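Local coordinates for protein fatty acyl CoA synthetase FADD13 (FATTY-ACYL-CoA SYNTHETASE) (PDB 3R44) that belongs to the AMP-binding (ANL) enzyme superfamily, with a large AMP-binding domain and a small C-terminal domain, at residues Y210-L215 / V259-A264; E427-I432 / S439-I444. All coordinates share one frame; numbering follows the deposited sequence.

Interaction 1: Y210-L215 / V259-A264; sequences YRDRLL and VCIGGA
L215 and I261 are joined where two neighbouring parallel strands run side by side: L215 N donates to I261 O over 2.8 Å, and the carbonyl of the same leucine, L215 O, accepts G263 N, also at 2.8 Å and almost straight at 176°. The tight part of the contact lies here. G262 CA adds a CA-H...O contact, 3.5 Å from L215 O. L214 and I261 share one face of the sheet, with L214 CD1 4.1 Å from I261 CG2; L214 also touches F231 of helix 223-235, and I261 touches Y288 and I290. On the other face L215 CB lies 3.7 Å from V259 CG1; that methyl stands anti to its own backbone N (chi1 173°), which turns it toward L215, while helix 247-256 covers the leucine.

Toward the start of the strands the pairing becomes irregular. R213 O is gripped by two successive amides, C260 N and I261 N, each tilted from the carbonyl plane. R213 N finds no carbonyl across the gap and instead points straight at C260 SG, 3.5 Å away. D212 lays its carboxylate beside this sulfur and across the end of I261, but OD2 forms a salt bridge with R287 and accepts a hydrogen bond from R209 N. The guanidinium of R213 leads away to E257 and Q33. Beyond D212 the chain leaves the contact, and Y210 and R211 are exposed. Strands 213-216 and 261-264, with helices 223-235 and 247-256 packed on opposite faces, belong to the central mixed sheet of an alpha/beta layered domain, as found in the large domain of AMP-binding enzymes.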
loop_
_atom_site.group_PDB
_atom_site.type_symbol
_atom_site.label_atom_id
_atom_site.label_comp_id
_atom_site.label_asym_id
_atom_site.label_seq_id
_atom_site.Cartn_x
_atom_site.Cartn_y
_atom_site.Cartn_z
ATOM N N TYR A 210 -3.241 16.958 16.886
ATOM C CA TYR A 210 -1.975 17.257 17.516
ATOM C C TYR A 210 -1.842 16.420 18.766
ATOM O O TYR A 210 -2.789 16.331 19.552
ATOM C CB TYR A 210 -1.911 18.718 17.873
ATOM C CG TYR A 210 -0.624 19.125 18.567
ATOM C CD1 TYR A 210 0.611 18.763 18.053
ATOM C CD2 TYR A 210 -0.645 19.872 19.753
ATOM C CE1 TYR A 210 1.830 19.154 18.698
ATOM C CE2 TYR A 210 0.562 20.259 20.400
ATOM C CZ TYR A 210 1.792 19.884 19.851
ATOM O OH TYR A 210 2.979 20.244 20.461
ATOM N N ARG A 211 -0.675 15.795 18.925
ATOM C CA ARG A 211 -0.327 14.924 20.047
ATOM C C ARG A 211 -1.032 13.533 20.032
ATOM O O ARG A 211 -0.841 12.758 20.963
ATOM C CB ARG A 211 -0.521 15.654 21.401
ATOM C CG ARG A 211 0.304 16.934 21.514
ATOM C CD ARG A 211 0.359 17.619 22.878
ATOM N NE ARG A 211 1.235 16.842 23.747
ATOM C CZ ARG A 211 2.467 17.183 24.128
ATOM N NH1 ARG A 211 3.007 18.356 23.785
ATOM N NH2 ARG A 211 3.155 16.345 24.900
ATOM N N ASP A 212 -1.794 13.197 18.971
ATOM C CA ASP A 212 -2.315 11.833 18.841
ATOM C C ASP A 212 -1.094 10.865 18.849
ATOM O O ASP A 212 0.030 11.208 18.474
ATOM C CB ASP A 212 -3.105 11.608 17.538
ATOM C CG ASP A 212 -4.575 11.972 17.628
ATOM O OD1 ASP A 212 -5.135 12.124 18.748
ATOM O OD2 ASP A 212 -5.241 12.098 16.543
ATOM N N ARG A 213 -1.360 9.648 19.305
ATOM C CA ARG A 213 -0.407 8.558 19.311
ATOM C C ARG A 213 -0.904 7.475 18.373
ATOM O O ARG A 213 -2.049 6.997 18.492
ATOM C CB ARG A 213 -0.238 8.052 20.740
ATOM C CG ARG A 213 0.076 9.159 21.646
ATOM C CD ARG A 213 0.307 8.817 23.083
ATOM N NE ARG A 213 1.453 7.968 23.412
ATOM C CZ ARG A 213 2.673 8.414 23.689
ATOM N NH1 ARG A 213 2.934 9.693 23.566
ATOM N NH2 ARG A 213 3.629 7.572 24.090
ATOM N N LEU A 214 -0.060 7.085 17.423
ATOM C CA LEU A 214 -0.509 6.294 16.290
ATOM C C LEU A 214 0.299 5.007 16.201
ATOM O O LEU A 214 1.542 5.020 16.058
ATOM C CB LEU A 214 -0.426 7.135 14.988
ATOM C CG LEU A 214 -1.023 6.444 13.753
ATOM C CD1 LEU A 214 -1.404 7.481 12.692
ATOM C CD2 LEU A 214 0.011 5.478 13.161
ATOM N N LEU A 215 -0.402 3.881 16.261
ATOM C CA LEU A 215 0.227 2.560 16.169
ATOM C C LEU A 215 0.442 2.135 14.727
ATOM O O LEU A 215 -0.520 2.103 13.908
ATOM C CB LEU A 215 -0.625 1.530 16.888
ATOM C CG LEU A 215 -0.132 0.106 16.736
ATOM C CD1 LEU A 215 1.130 -0.088 17.598
ATOM C CD2 LEU A 215 -1.295 -0.865 17.114
ATOM N N VAL A 259 -2.644 4.718 22.861
ATOM C CA VAL A 259 -2.782 4.846 21.436
ATOM C C VAL A 259 -4.185 5.364 21.063
ATOM O O VAL A 259 -5.220 4.903 21.577
ATOM C CB VAL A 259 -2.440 3.496 20.734
ATOM C CG1 VAL A 259 -2.757 3.538 19.195
ATOM C CG2 VAL A 259 -0.973 3.113 20.971
ATOM N N CYS A 260 -4.186 6.359 20.174
ATOM C CA CYS A 260 -5.384 6.965 19.612
ATOM C C CYS A 260 -5.850 6.404 18.305
ATOM O O CYS A 260 -7.083 6.368 18.047
ATOM C CB CYS A 260 -5.169 8.476 19.460
ATOM S SG CYS A 260 -4.499 9.283 20.890
ATOM N N ILE A 261 -4.911 6.040 17.422
ATOM C CA ILE A 261 -5.243 5.608 16.099
ATOM C C ILE A 261 -4.325 4.439 15.812
ATOM O O ILE A 261 -3.170 4.422 16.266
ATOM C CB ILE A 261 -4.931 6.715 15.059
ATOM C CG1 ILE A 261 -5.692 8.009 15.383
ATOM C CG2 ILE A 261 -5.178 6.226 13.604
ATOM C CD1 ILE A 261 -5.030 9.225 14.616
ATOM N N GLY A 262 -4.801 3.471 15.054
ATOM C CA GLY A 262 -3.943 2.363 14.653
ATOM C C GLY A 262 -4.039 2.079 13.177
ATOM O O GLY A 262 -5.133 2.085 12.630
ATOM N N GLY A 263 -2.920 1.764 12.539
ATOM C CA GLY A 263 -2.977 1.294 11.177
ATOM C C GLY A 263 -3.199 -0.223 11.196
ATOM O O GLY A 263 -2.645 -0.930 12.036
ATOM N N ALA A 264 -4.022 -0.717 10.280
ATOM C CA ALA A 264 -4.333 -2.130 10.194
ATOM C C ALA A 264 -4.809 -2.573 8.829
ATOM O O ALA A 264 -4.827 -1.809 7.853
ATOM C CB ALA A 264 -5.404 -2.472 11.258
#

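Interaction 2: E427-I432 / S439-I444; sequences EIESVI and SEVAVI
E429 makes the polar link between helix and strand. Its carboxylate oxygen OE2 accepts V443 N at 2.8 Å, nearly straight at 166°, through the lone pair facing away from OE1. The side chain is extended beyond CG, which carries the acid from beside V441 to the backbone at A442 and V443; K504 forms a salt bridge with the same oxygen and also bonds V443 O. The lysine would probably stabilise the negative charge. One side chain thus answers a strand amide that faces away from the partner strand 454-461.

Helix 425-432 packs along the outermost strand 438-448 of a three-stranded mixed sheet, running nearly antiparallel to it (159°), in the small alpha/beta C-terminal domain of AMP-binding enzymes.

Apolar packing accompanies the bond. I428 CG2 meets V443 CG2 at 3.7 Å, and the two side chains cross at about a right angle. The same V443 methyl touches the aliphatic CG of E429, also at 3.7 Å. One turn later I432 CG2 rests on V441 CG2, 3.9 Å away. I432 also touches I471 and C475 of helix 468-478, and I428 touches L479.

A methyl also meets a backbone carbonyl: V441 CG1, set between its backbone N and carbonyl carbon (chi1 59°), lies 3.4 Å from E429 O.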
loop_
_atom_site.group_PDB
_atom_site.type_symbol
_atom_site.label_atom_id
_atom_site.label_comp_id
_atom_site.label_asym_id
_atom_site.label_seq_id
_atom_site.Cartn_x
_atom_site.Cartn_y
_atom_site.Cartn_z
ATOM N N GLU A 427 -17.189 -8.243 -14.515
ATOM C CA GLU A 427 -18.155 -8.055 -15.608
ATOM C C GLU A 427 -18.944 -9.354 -15.813
ATOM O O GLU A 427 -20.165 -9.343 -15.999
ATOM C CB GLU A 427 -17.423 -7.660 -16.902
ATOM C CG GLU A 427 -16.475 -6.461 -16.750
ATOM C CD GLU A 427 -15.800 -6.056 -18.090
ATOM O OE1 GLU A 427 -16.532 -5.470 -18.936
ATOM O OE2 GLU A 427 -14.568 -6.315 -18.283
ATOM N N ILE A 428 -18.234 -10.466 -15.686
ATOM C CA ILE A 428 -18.806 -11.807 -15.843
ATOM C C ILE A 428 -19.475 -12.222 -14.526
ATOM O O ILE A 428 -20.642 -12.668 -14.505
ATOM C CB ILE A 428 -17.741 -12.826 -16.282
ATOM C CG1 ILE A 428 -17.127 -12.406 -17.628
ATOM C CG2 ILE A 428 -18.352 -14.239 -16.329
ATOM C CD1 ILE A 428 -15.824 -13.193 -18.002
ATOM N N GLU A 429 -18.756 -12.075 -13.424
ATOM C CA GLU A 429 -19.331 -12.455 -12.131
ATOM C C GLU A 429 -20.703 -11.809 -11.860
ATOM O O GLU A 429 -21.648 -12.468 -11.394
ATOM C CB GLU A 429 -18.369 -12.109 -11.010
ATOM C CG GLU A 429 -17.115 -12.944 -10.963
ATOM C CD GLU A 429 -16.002 -12.287 -10.176
ATOM O OE1 GLU A 429 -16.208 -11.132 -9.727
ATOM O OE2 GLU A 429 -14.928 -12.921 -9.976
ATOM N N SER A 430 -20.840 -10.520 -12.160
ATOM C CA SER A 430 -22.106 -9.812 -11.891
ATOM C C SER A 430 -23.269 -10.280 -12.774
ATOM O O SER A 430 -24.398 -10.012 -12.445
ATOM C CB SER A 430 -21.961 -8.289 -12.023
ATOM O OG SER A 430 -21.552 -7.939 -13.338
ATOM N N VAL A 431 -22.989 -10.961 -13.882
ATOM C CA VAL A 431 -24.031 -11.527 -14.745
ATOM C C VAL A 431 -24.444 -12.928 -14.249
ATOM O O VAL A 431 -25.630 -13.242 -14.094
ATOM C CB VAL A 431 -23.538 -11.561 -16.210
ATOM C CG1 VAL A 431 -24.492 -12.359 -17.089
ATOM C CG2 VAL A 431 -23.401 -10.109 -16.737
ATOM N N ILE A 432 -23.436 -13.756 -13.998
ATOM C CA ILE A 432 -23.652 -15.106 -13.551
ATOM C C ILE A 432 -24.286 -15.218 -12.178
ATOM O O ILE A 432 -25.081 -16.132 -11.959
ATOM C CB ILE A 432 -22.298 -15.923 -13.585
ATOM C CG1 ILE A 432 -21.768 -15.954 -15.013
ATOM C CG2 ILE A 432 -22.513 -17.331 -13.009
ATOM C CD1 ILE A 432 -20.432 -16.686 -15.192
ATOM N N SER A 439 -25.301 -19.700 -6.374
ATOM C CA SER A 439 -25.144 -18.992 -5.100
ATOM C C SER A 439 -23.902 -18.130 -5.040
ATOM O O SER A 439 -23.914 -17.126 -4.358
ATOM C CB SER A 439 -25.156 -19.929 -3.885
ATOM O OG SER A 439 -24.247 -20.976 -3.959
ATOM N N GLU A 440 -22.827 -18.559 -5.688
ATOM C CA GLU A 440 -21.590 -17.807 -5.685
ATOM C C GLU A 440 -20.876 -18.024 -7.013
ATOM O O GLU A 440 -21.018 -19.080 -7.650
ATOM C CB GLU A 440 -20.618 -18.241 -4.561
ATOM C CG GLU A 440 -21.073 -18.164 -3.093
ATOM C CD GLU A 440 -20.198 -19.068 -2.216
ATOM O OE1 GLU A 440 -19.025 -18.726 -1.968
ATOM O OE2 GLU A 440 -20.683 -20.131 -1.799
ATOM N N VAL A 441 -20.091 -17.027 -7.410
ATOM C CA VAL A 441 -19.253 -17.125 -8.635
ATOM C C VAL A 441 -17.973 -16.330 -8.481
ATOM O O VAL A 441 -17.976 -15.222 -7.924
ATOM C CB VAL A 441 -20.015 -16.680 -9.931
ATOM C CG1 VAL A 441 -20.482 -15.274 -9.827
ATOM C CG2 VAL A 441 -19.129 -16.850 -11.183
ATOM N N ALA A 442 -16.869 -16.896 -8.924
ATOM C CA ALA A 442 -15.606 -16.164 -9.011
ATOM C C ALA A 442 -15.047 -16.478 -10.347
ATOM O O ALA A 442 -15.009 -17.648 -10.719
ATOM C CB ALA A 442 -14.653 -16.649 -7.962
ATOM N N VAL A 443 -14.497 -15.470 -11.040
ATOM C CA VAL A 443 -13.894 -15.641 -12.365
ATOM C C VAL A 443 -12.395 -15.357 -12.273
ATOM O O VAL A 443 -11.985 -14.349 -11.656
ATOM C CB VAL A 443 -14.569 -14.751 -13.436
ATOM C CG1 VAL A 443 -13.760 -14.729 -14.785
ATOM C CG2 VAL A 443 -16.028 -15.220 -13.679
ATOM N N ILE A 444 -11.616 -16.272 -12.833
ATOM C CA ILE A 444 -10.161 -16.141 -12.988
ATOM C C ILE A 444 -9.710 -16.477 -14.398
ATOM O O ILE A 444 -10.371 -17.212 -15.144
ATOM C CB ILE A 444 -9.367 -17.064 -12.032
ATOM C CG1 ILE A 444 -9.767 -18.527 -12.238
ATOM C CG2 ILE A 444 -9.560 -16.603 -10.587
ATOM C CD1 ILE A 444 -8.803 -19.559 -11.545
#

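Overall arrangement
Interactions 1 and 2 belong to different parts of the chain, the large AMP-binding region and the C-terminal domain; their centres lie 39 Å apart, and no element is shared. Interaction 1 sits inside the large domain, joining two inner strands of a big sheet, mostly by backbone hydrogen bonds. Interaction 2 is farther from the centre of the chain (27 against 18 Å between centres) and sets a helix on an outermost strand, with E429 and V441 partly exposed. There methyl packing is combined with one side-chain-to-backbone hydrogen bond, from V443 N to E429. In both, acidic side chains also pair with basic residues beyond the segments: R287 for D212, K504 for E429.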